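Local atomic coordinates of D-aminopeptidase (Burkholderia sp. LK4, PDB entry 5TZB), a protein that probably cleaves N-terminal residues, beta-amino acids among them, from peptides, as a beta-aminopeptidase of peptidase family S58 with an Ntn-hydrolase-like fold. Residues C[124-129]-C[164-169]; C[228-233]-C[348-353]; C[262-267]-C[276-281]. One frame throughout, in Å; residues are numbered along the deposited sequence. Where two conformers were deposited one is given.

Following the chain from its N terminus, contact 1 comes first: helix 119-129 meets helix 163-172, closing a loop of 34 residues through strand 144-148 of the five-stranded sheet. It closes before either of the others opens. Contact 2 then opens at 228-233, in the loop after strand 213-220, and closes far along the chain at 348-353 on helix 331-355. Contact 3 is nested inside that long loop, joining strand 260-266 to helix 272-289 across a short connection. Contacts 1 and 2 lie on opposite sides of the chain's centre, about 32 Å between centres. Contacts 2 and 3 come within about 6 Å at their nearest atoms, and both touch the third subunit.

Contact 1: residues C[124-129]-C[164-169]; sequences DALVAN and AHVQRA
Two helices, 119-129 and 163-172, pack here across a small interface, and A125 and V166 form its middle. The short segments cross at -63° with their axes 9.6 Å apart, and the side chains that meet are correspondingly few. V166 faces the other helix with both of its methyls at work. V166 CG2 lies against A125 CB at 3.9 Å, while V166 CG1, anti to its own backbone N, reaches L126 CD2 at 3.7 Å. The L126 and V166 side chains cross nearly at right angles, so one methyl branch meets another rather than the two chains lying alongside.

A polar pair borders this apolar patch. The Q167 chain bends at chi2, which carries its amide over to N129, and NE2 donates to OD1 of N129 over 3.2 Å. The N-H points almost straight at the oxygen (163°) and stays close to the plane of the glutamine amide, but it arrives from above the asparagine carbonyl plane, the two amide planes being 58° apart. A water adds a second bridge: it accepts from NE2 of Q167 and donates to the backbone O of A125, 2.7 Å away. One NE2 group thus ties both a side chain and a helix carbonyl of segment 124-129.

On helix 119-129, D124 bonds through its carboxylate to backbone N-H groups of A121 and G120 of the second subunit. L126 also rests on L170 of the same partner helix and on P143 in a loop, and H165 and R168 of the second helix lie against strand 48-56.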
loop_
_atom_site.group_PDB
_atom_site.type_symbol
_atom_site.label_atom_id
_atom_site.label_comp_id
_atom_site.label_asym_id
_atom_site.label_seq_id
_atom_site.Cartn_x
_atom_site.Cartn_y
_atom_site.Cartn_z
ATOM N N ASP C 124 17.844 -16.021 -11.631
ATOM C CA ASP C 124 19.190 -15.699 -12.093
ATOM C C ASP C 124 19.468 -16.314 -13.463
ATOM O O ASP C 124 20.310 -15.815 -14.212
ATOM C CB ASP C 124 20.233 -16.123 -11.057
ATOM C CG ASP C 124 20.333 -15.124 -9.893
ATOM O OD1 ASP C 124 19.429 -14.266 -9.767
ATOM O OD2 ASP C 124 21.314 -15.191 -9.109
ATOM N N ALA C 125 18.746 -17.380 -13.800
ATOM C CA ALA C 125 18.849 -17.958 -15.136
ATOM C C ALA C 125 18.244 -17.000 -16.162
ATOM O O ALA C 125 18.745 -16.875 -17.271
ATOM C CB ALA C 125 18.162 -19.308 -15.196
ATOM N N LEU C 126 17.161 -16.329 -15.791
ATOM C CA LEU C 126 16.539 -15.345 -16.673
ATOM C C LEU C 126 17.449 -14.115 -16.833
ATOM O O LEU C 126 17.515 -13.520 -17.911
ATOM C CB LEU C 126 15.155 -14.955 -16.137
ATOM C CG LEU C 126 14.070 -16.032 -16.299
ATOM C CD1 LEU C 126 12.778 -15.615 -15.654
ATOM C CD2 LEU C 126 13.820 -16.342 -17.773
ATOM N N VAL C 127 18.189 -13.765 -15.779
ATOM C CA VAL C 127 19.173 -12.697 -15.897
ATOM C C VAL C 127 20.276 -13.071 -16.890
ATOM O O VAL C 127 20.589 -12.298 -17.812
ATOM C CB VAL C 127 19.831 -12.362 -14.559
ATOM C CG1 VAL C 127 20.963 -11.391 -14.792
ATOM C CG2 VAL C 127 18.802 -11.787 -13.587
ATOM N N ALA C 128 20.852 -14.257 -16.710
ATOM C CA ALA C 128 21.913 -14.724 -17.595
ATOM C C ALA C 128 21.452 -14.747 -19.046
ATOM O O ALA C 128 22.239 -14.483 -19.952
ATOM C CB ALA C 128 22.392 -16.104 -17.176
ATOM N N ASN C 129 20.170 -15.031 -19.259
ATOM C CA ASN C 129 19.621 -15.114 -20.612
ATOM C C ASN C 129 19.658 -13.785 -21.374
ATOM O O ASN C 129 19.599 -13.764 -22.600
ATOM C CB ASN C 129 18.190 -15.649 -20.579
ATOM C CG ASN C 129 17.663 -15.965 -21.973
ATOM O OD1 ASN C 129 18.256 -16.761 -22.704
ATOM N ND2 ASN C 129 16.535 -15.371 -22.330
ATOM N N ALA C 164 19.068 -24.862 -17.359
ATOM C CA ALA C 164 18.799 -25.602 -18.586
ATOM C C ALA C 164 17.292 -25.797 -18.762
ATOM O O ALA C 164 16.778 -25.741 -19.876
ATOM C CB ALA C 164 19.534 -26.952 -18.580
ATOM N N HIS C 165 16.586 -26.008 -17.654
ATOM C CA HIS C 165 15.137 -26.156 -17.696
ATOM C C HIS C 165 14.465 -24.834 -18.043
ATOM O O HIS C 165 13.451 -24.803 -18.739
ATOM C CB HIS C 165 14.626 -26.691 -16.363
ATOM C CG HIS C 165 15.200 -28.020 -16.002
ATOM N ND1 HIS C 165 15.677 -28.307 -14.742
ATOM C CD2 HIS C 165 15.374 -29.144 -16.737
ATOM C CE1 HIS C 165 16.119 -29.552 -14.716
ATOM N NE2 HIS C 165 15.948 -30.080 -15.915
ATOM N N VAL C 166 15.033 -23.737 -17.557
ATOM C CA VAL C 166 14.518 -22.425 -17.893
ATOM C C VAL C 166 14.727 -22.188 -19.391
ATOM O O VAL C 166 13.870 -21.635 -20.065
ATOM C CB VAL C 166 15.192 -21.302 -17.074
ATOM C CG1 VAL C 166 14.659 -19.964 -17.497
ATOM C CG2 VAL C 166 14.956 -21.503 -15.578
ATOM N N GLN C 167 15.864 -22.635 -19.913
ATOM C CA GLN C 167 16.164 -22.444 -21.329
ATOM C C GLN C 167 15.241 -23.266 -22.229
ATOM O O GLN C 167 14.811 -22.791 -23.278
ATOM C CB GLN C 167 17.628 -22.812 -21.615
ATOM C CG GLN C 167 18.622 -21.847 -21.026
ATOM C CD GLN C 167 18.553 -20.510 -21.733
ATOM O OE1 GLN C 167 18.169 -20.439 -22.903
ATOM N NE2 GLN C 167 18.896 -19.439 -21.023
ATOM N N ARG C 168 14.891 -24.463 -21.782
ATOM C CA ARG C 168 13.914 -25.302 -22.476
ATOM C C ARG C 168 12.525 -24.651 -22.518
ATOM O O ARG C 168 11.841 -24.712 -23.546
ATOM C CB ARG C 168 13.872 -26.691 -21.817
ATOM C CG ARG C 168 15.085 -27.556 -22.207
ATOM C CD ARG C 168 15.165 -28.910 -21.501
ATOM N NE ARG C 168 13.913 -29.647 -21.391
ATOM C CZ ARG C 168 13.738 -30.641 -20.520
ATOM N NH1 ARG C 168 14.732 -30.974 -19.707
ATOM N NH2 ARG C 168 12.578 -31.291 -20.437
ATOM N N ALA C 169 12.088 -24.063 -21.406
ATOM C CA ALA C 169 10.797 -23.366 -21.387
ATOM C C ALA C 169 10.825 -22.152 -22.318
ATOM O O ALA C 169 9.882 -21.908 -23.073
ATOM C CB ALA C 169 10.430 -22.939 -19.963
HETATM O O HOH W 1 19.714 -19.011 -18.592
#

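Contact 2: residues C[228-233]-C[348-353]; sequences LRVAGY and AIVNAL
L228 and V230 come from the long connection between strands 213-220 and 260-266, which makes a tight turn here, and they pack on V350 and L353, one helical turn apart on helix 331-355. The turn is of type I', running from V230 to Y233, and is closed by backbone bonds in both directions between those two residues. A231 and G232 occupy its corners with positive phi, the conformation that defines this turn type.

The tight part of the contact is wholly apolar and buried. V230 and V350 mark the closest backbone approach, and their side chains cross at a slant, CG1 of V230 meeting CG1 of V350 at 4.0 Å. Both of these methyls stand anti to their backbone N (chi1 175° for V230, -177° for V350), which brings them together between loop and helix. L228 and L353 form the second pair, sliding past each other in opposite directions. Around them the packing continues: L228 also lies on H192 and on V289 of helix 272-289, and V230 on V235 and L374.

The outer side of segment 228-233 is looser with respect to the helix. R229 directs its CB away from the helix and is partly exposed, while A231, also partly exposed, makes no contact with 348-353. R229, modelled in two conformers, packs in the one given on R288 of the third subunit, and Y233, buried, gives its OH to a hydrogen bond with V381 O of that subunit. The loop therefore places one side on its own helix and the other at a subunit interface. On the helix side, the nearest atoms of all are the two leucine methyls, CD1 of L228 and CD1 of L353, 3.7 Å apart.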
loop_
_atom_site.group_PDB
_atom_site.type_symbol
_atom_site.label_atom_id
_atom_site.label_comp_id
_atom_site.label_asym_id
_atom_site.label_seq_id
_atom_site.Cartn_x
_atom_site.Cartn_y
_atom_site.Cartn_z
ATOM N N LEU C 228 -15.022 -25.995 -3.229
ATOM C CA LEU C 228 -14.996 -25.929 -4.697
ATOM C C LEU C 228 -16.349 -25.506 -5.296
ATOM O O LEU C 228 -17.387 -26.086 -4.966
ATOM C CB LEU C 228 -14.585 -27.279 -5.288
ATOM C CG LEU C 228 -14.574 -27.368 -6.819
ATOM C CD1 LEU C 228 -13.609 -26.366 -7.471
ATOM C CD2 LEU C 228 -14.311 -28.801 -7.292
ATOM N N ARG C 229 -16.337 -24.483 -6.150
ATOM C CA ARG C 229 -17.543 -24.073 -6.865
ATOM C C ARG C 229 -17.236 -23.885 -8.352
ATOM O O ARG C 229 -16.229 -23.284 -8.717
ATOM C CB ARG C 229 -18.141 -22.784 -6.272
ATOM C CG ARG C 229 -18.379 -22.818 -4.757
ATOM C CD ARG C 229 -19.500 -21.866 -4.297
ATOM N NE ARG C 229 -19.407 -20.543 -4.914
ATOM C CZ ARG C 229 -20.056 -19.457 -4.492
ATOM N NH1 ARG C 229 -20.837 -19.508 -3.422
ATOM N NH2 ARG C 229 -19.911 -18.310 -5.139
ATOM N N VAL C 230 -18.103 -24.425 -9.207
ATOM C CA VAL C 230 -17.913 -24.373 -10.657
ATOM C C VAL C 230 -19.100 -23.694 -11.320
ATOM O O VAL C 230 -20.229 -24.197 -11.243
ATOM C CB VAL C 230 -17.729 -25.789 -11.263
ATOM C CG1 VAL C 230 -17.653 -25.720 -12.786
ATOM C CG2 VAL C 230 -16.487 -26.443 -10.702
ATOM N N ALA C 231 -18.834 -22.573 -11.985
ATOM C CA ALA C 231 -19.876 -21.699 -12.532
ATOM C C ALA C 231 -20.854 -21.320 -11.426
ATOM O O ALA C 231 -22.058 -21.191 -11.669
ATOM C CB ALA C 231 -20.605 -22.353 -13.691
ATOM N N GLY C 232 -20.328 -21.203 -10.210
ATOM C CA GLY C 232 -21.106 -20.830 -9.044
ATOM C C GLY C 232 -21.708 -21.973 -8.243
ATOM O O GLY C 232 -22.021 -21.796 -7.067
ATOM N N TYR C 233 -21.860 -23.147 -8.862
ATOM C CA TYR C 233 -22.555 -24.276 -8.226
ATOM C C TYR C 233 -21.687 -25.013 -7.214
ATOM O O TYR C 233 -20.522 -25.285 -7.484
ATOM C CB TYR C 233 -23.065 -25.245 -9.295
ATOM C CG TYR C 233 -24.209 -24.669 -10.100
ATOM C CD1 TYR C 233 -25.525 -24.995 -9.797
ATOM C CD2 TYR C 233 -23.976 -23.789 -11.150
ATOM C CE1 TYR C 233 -26.584 -24.465 -10.525
ATOM C CE2 TYR C 233 -25.028 -23.251 -11.875
ATOM C CZ TYR C 233 -26.331 -23.601 -11.554
ATOM O OH TYR C 233 -27.383 -23.072 -12.263
ATOM N N ALA C 348 -9.928 -20.125 -15.933
ATOM C CA ALA C 348 -8.564 -20.635 -15.985
ATOM C C ALA C 348 -8.349 -21.644 -14.865
ATOM O O ALA C 348 -7.782 -22.712 -15.086
ATOM C CB ALA C 348 -7.566 -19.495 -15.871
ATOM N N ILE C 349 -8.843 -21.310 -13.674
ATOM C CA ILE C 349 -8.724 -22.200 -12.523
ATOM C C ILE C 349 -9.501 -23.497 -12.760
ATOM O O ILE C 349 -8.973 -24.591 -12.537
ATOM C CB ILE C 349 -9.221 -21.518 -11.225
ATOM C CG1 ILE C 349 -8.309 -20.337 -10.867
ATOM C CG2 ILE C 349 -9.257 -22.528 -10.076
ATOM C CD1 ILE C 349 -8.889 -19.391 -9.828
ATOM N N VAL C 350 -10.745 -23.394 -13.219
ATOM C CA VAL C 350 -11.528 -24.610 -13.463
ATOM C C VAL C 350 -10.875 -25.433 -14.585
ATOM O O VAL C 350 -10.855 -26.668 -14.525
ATOM C CB VAL C 350 -13.003 -24.294 -13.798
ATOM C CG1 VAL C 350 -13.803 -25.586 -13.967
ATOM C CG2 VAL C 350 -13.628 -23.452 -12.688
ATOM N N ASN C 351 -10.296 -24.755 -15.578
ATOM C CA ASN C 351 -9.570 -25.466 -16.640
ATOM C C ASN C 351 -8.387 -26.269 -16.088
ATOM O O ASN C 351 -8.093 -27.352 -16.571
ATOM C CB ASN C 351 -9.077 -24.493 -17.718
ATOM C CG ASN C 351 -10.121 -24.222 -18.794
ATOM O OD1 ASN C 351 -11.093 -24.966 -18.942
ATOM N ND2 ASN C 351 -9.892 -23.186 -19.588
ATOM N N ALA C 352 -7.700 -25.728 -15.083
ATOM C CA ALA C 352 -6.582 -26.441 -14.463
ATOM C C ALA C 352 -7.051 -27.752 -13.843
ATOM O O ALA C 352 -6.404 -28.787 -13.985
ATOM C CB ALA C 352 -5.900 -25.567 -13.393
ATOM N N LEU C 353 -8.177 -27.692 -13.150
ATOM C CA LEU C 353 -8.762 -28.858 -12.515
ATOM C C LEU C 353 -9.193 -29.898 -13.546
ATOM O O LEU C 353 -8.978 -31.096 -13.369
ATOM C CB LEU C 353 -9.955 -28.433 -11.662
ATOM C CG LEU C 353 -9.538 -27.681 -10.400
ATOM C CD1 LEU C 353 -10.741 -26.961 -9.797
ATOM C CD2 LEU C 353 -8.969 -28.673 -9.404
#

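Contact 3: residues C[262-267]-C[276-281]; sequences VTIATD and TRLAQR
I264 and L278 carry this contact, the packing of strand 260-266 against helix 272-289 within a beta-alpha-beta unit that continues into strand 298-305. CG2 of I264 lies 3.7 Å from CD2 of L278, the two side chains meeting at a slant. The isoleucine divides its branches: with CG1 of I264 set beside the backbone N (chi1 -67°), the chain runs on until CD1 touches the helix backbone, 3.6 Å from L278 O and 4.1 Å from A279 CA. T266, two residues further along the strand and on the same face, adds its methyl, CG2 to L278 CD2 at 4.1 Å, so that this one leucine methyl sits against two strand side chains.

The threonine is turned so that OG1 does other work: it bonds to T213 O and to A268 N, leaving CG2 for the helix. V214 of the neighbouring strand 213-220 packs on both I264 and T266, L278 is backed by A341 of helix 331-355, and backbone bonds of I264 with L302 and F304 fix the strand beside 298-305.

Farther round the helix the character changes. R281 NH1 bonds to R277 O at 2.9 Å; R277 O lies somewhat out of the R281 guanidinium plane, and NH1 stands above the R277 carbonyl plane. R277 makes salt bridges with D295 of the third subunit and E103 of the fourth, while R281 makes a cation-pi contact with F338 of its own chain and donates to G292 O and N90 OD1 of the third subunit.

The chemistry implies a division of labour: methyl groups join helix to sheet by dispersion and exclusion of water, whereas the charge of R277, compensated by neighbouring subunits, and the hydrogen bonds of R281 probably help hold the tetramer together.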
loop_
_atom_site.group_PDB
_atom_site.type_symbol
_atom_site.label_atom_id
_atom_site.label_comp_id
_atom_site.label_asym_id
_atom_site.label_seq_id
_atom_site.Cartn_x
_atom_site.Cartn_y
_atom_site.Cartn_z
ATOM N N VAL C 262 -1.253 -15.725 -10.458
ATOM C CA VAL C 262 -2.088 -15.340 -11.592
ATOM C C VAL C 262 -1.376 -14.288 -12.441
ATOM O O VAL C 262 -0.855 -13.318 -11.902
ATOM C CB VAL C 262 -3.461 -14.756 -11.128
ATOM C CG1 VAL C 262 -4.324 -14.418 -12.320
ATOM C CG2 VAL C 262 -4.200 -15.747 -10.236
ATOM N N THR C 263 -1.329 -14.495 -13.754
ATOM C CA THR C 263 -0.940 -13.423 -14.655
ATOM C C THR C 263 -2.130 -13.098 -15.537
ATOM O O THR C 263 -2.717 -13.990 -16.137
ATOM C CB THR C 263 0.282 -13.760 -15.547
ATOM O OG1 THR C 263 1.439 -13.986 -14.734
ATOM C CG2 THR C 263 0.590 -12.589 -16.482
ATOM N N ILE C 264 -2.504 -11.823 -15.554
ATOM C CA ILE C 264 -3.529 -11.302 -16.447
ATOM C C ILE C 264 -2.859 -10.503 -17.557
ATOM O O ILE C 264 -2.014 -9.652 -17.277
ATOM C CB ILE C 264 -4.512 -10.397 -15.688
ATOM C CG1 ILE C 264 -5.333 -11.229 -14.690
ATOM C CG2 ILE C 264 -5.436 -9.654 -16.668
ATOM C CD1 ILE C 264 -6.061 -10.364 -13.628
ATOM N N ALA C 265 -3.217 -10.764 -18.813
ATOM C CA ALA C 265 -2.695 -9.940 -19.912
ATOM C C ALA C 265 -3.831 -9.304 -20.705
ATOM O O ALA C 265 -4.925 -9.883 -20.849
ATOM C CB ALA C 265 -1.803 -10.763 -20.837
ATOM N N THR C 266 -3.570 -8.122 -21.249
ATOM C CA THR C 266 -4.556 -7.480 -22.113
ATOM C C THR C 266 -3.881 -6.612 -23.146
ATOM O O THR C 266 -2.815 -6.048 -22.881
ATOM C CB THR C 266 -5.555 -6.608 -21.322
ATOM O OG1 THR C 266 -6.542 -6.096 -22.218
ATOM C CG2 THR C 266 -4.856 -5.430 -20.642
ATOM N N ASP C 267 -4.511 -6.479 -24.315
ATOM C CA ASP C 267 -3.983 -5.563 -25.324
ATOM C C ASP C 267 -4.615 -4.183 -25.201
ATOM O O ASP C 267 -4.319 -3.296 -25.999
ATOM C CB ASP C 267 -4.201 -6.098 -26.743
ATOM C CG ASP C 267 -5.659 -6.340 -27.071
ATOM O OD1 ASP C 267 -6.515 -6.308 -26.158
ATOM O OD2 ASP C 267 -5.951 -6.585 -28.265
ATOM N N THR C 276 -2.874 -2.200 -11.902
ATOM C CA THR C 276 -3.079 -2.552 -10.490
ATOM C C THR C 276 -4.553 -2.851 -10.237
ATOM O O THR C 276 -4.904 -3.830 -9.561
ATOM C CB THR C 276 -2.611 -1.421 -9.556
ATOM O OG1 THR C 276 -1.242 -1.134 -9.842
ATOM C CG2 THR C 276 -2.739 -1.825 -8.065
ATOM N N ARG C 277 -5.418 -1.998 -10.783
ATOM C CA ARG C 277 -6.850 -2.208 -10.646
ATOM C C ARG C 277 -7.257 -3.537 -11.273
ATOM O O ARG C 277 -8.006 -4.330 -10.681
ATOM C CB ARG C 277 -7.621 -1.050 -11.279
ATOM C CG ARG C 277 -7.218 0.316 -10.731
ATOM C CD ARG C 277 -8.093 1.417 -11.303
ATOM N NE ARG C 277 -9.445 1.332 -10.744
ATOM C CZ ARG C 277 -10.524 1.919 -11.262
ATOM N NH1 ARG C 277 -10.426 2.640 -12.377
ATOM N NH2 ARG C 277 -11.712 1.760 -10.683
ATOM N N LEU C 278 -6.712 -3.807 -12.450
ATOM C CA LEU C 278 -7.049 -5.024 -13.169
ATOM C C LEU C 278 -6.548 -6.265 -12.410
ATOM O O LEU C 278 -7.256 -7.268 -12.330
ATOM C CB LEU C 278 -6.466 -4.981 -14.579
ATOM C CG LEU C 278 -6.914 -6.086 -15.539
ATOM C CD1 LEU C 278 -8.400 -5.951 -15.812
ATOM C CD2 LEU C 278 -6.136 -6.005 -16.824
ATOM N N ALA C 279 -5.342 -6.187 -11.847
ATOM C CA ALA C 279 -4.773 -7.331 -11.143
ATOM C C ALA C 279 -5.637 -7.750 -9.957
ATOM O O ALA C 279 -5.763 -8.939 -9.681
ATOM C CB ALA C 279 -3.347 -7.036 -10.681
ATOM N N GLN C 280 -6.238 -6.787 -9.266
ATOM C CA GLN C 280 -7.014 -7.125 -8.077
ATOM C C GLN C 280 -8.285 -7.872 -8.468
ATOM O O GLN C 280 -8.861 -8.581 -7.643
ATOM C CB GLN C 280 -7.358 -5.885 -7.235
ATOM C CG GLN C 280 -8.020 -6.273 -5.895
ATOM C CD GLN C 280 -8.182 -5.135 -4.866
ATOM O OE1 GLN C 280 -8.717 -5.367 -3.776
ATOM N NE2 GLN C 280 -7.711 -3.929 -5.192
ATOM N N ARG C 281 -8.704 -7.792 -9.728
ATOM C CA ARG C 281 -9.929 -8.514 -10.083
ATOM C C ARG C 281 -9.661 -10.027 -10.123
ATOM O O ARG C 281 -10.590 -10.834 -10.258
ATOM C CB ARG C 281 -10.517 -8.026 -11.423
ATOM C CG ARG C 281 -11.058 -6.564 -11.417
ATOM C CD ARG C 281 -11.261 -6.101 -10.005
ATOM N NE ARG C 281 -12.140 -4.966 -9.738
ATOM C CZ ARG C 281 -11.734 -3.734 -9.439
ATOM N NH1 ARG C 281 -10.450 -3.406 -9.461
ATOM N NH2 ARG C 281 -12.636 -2.816 -9.137
#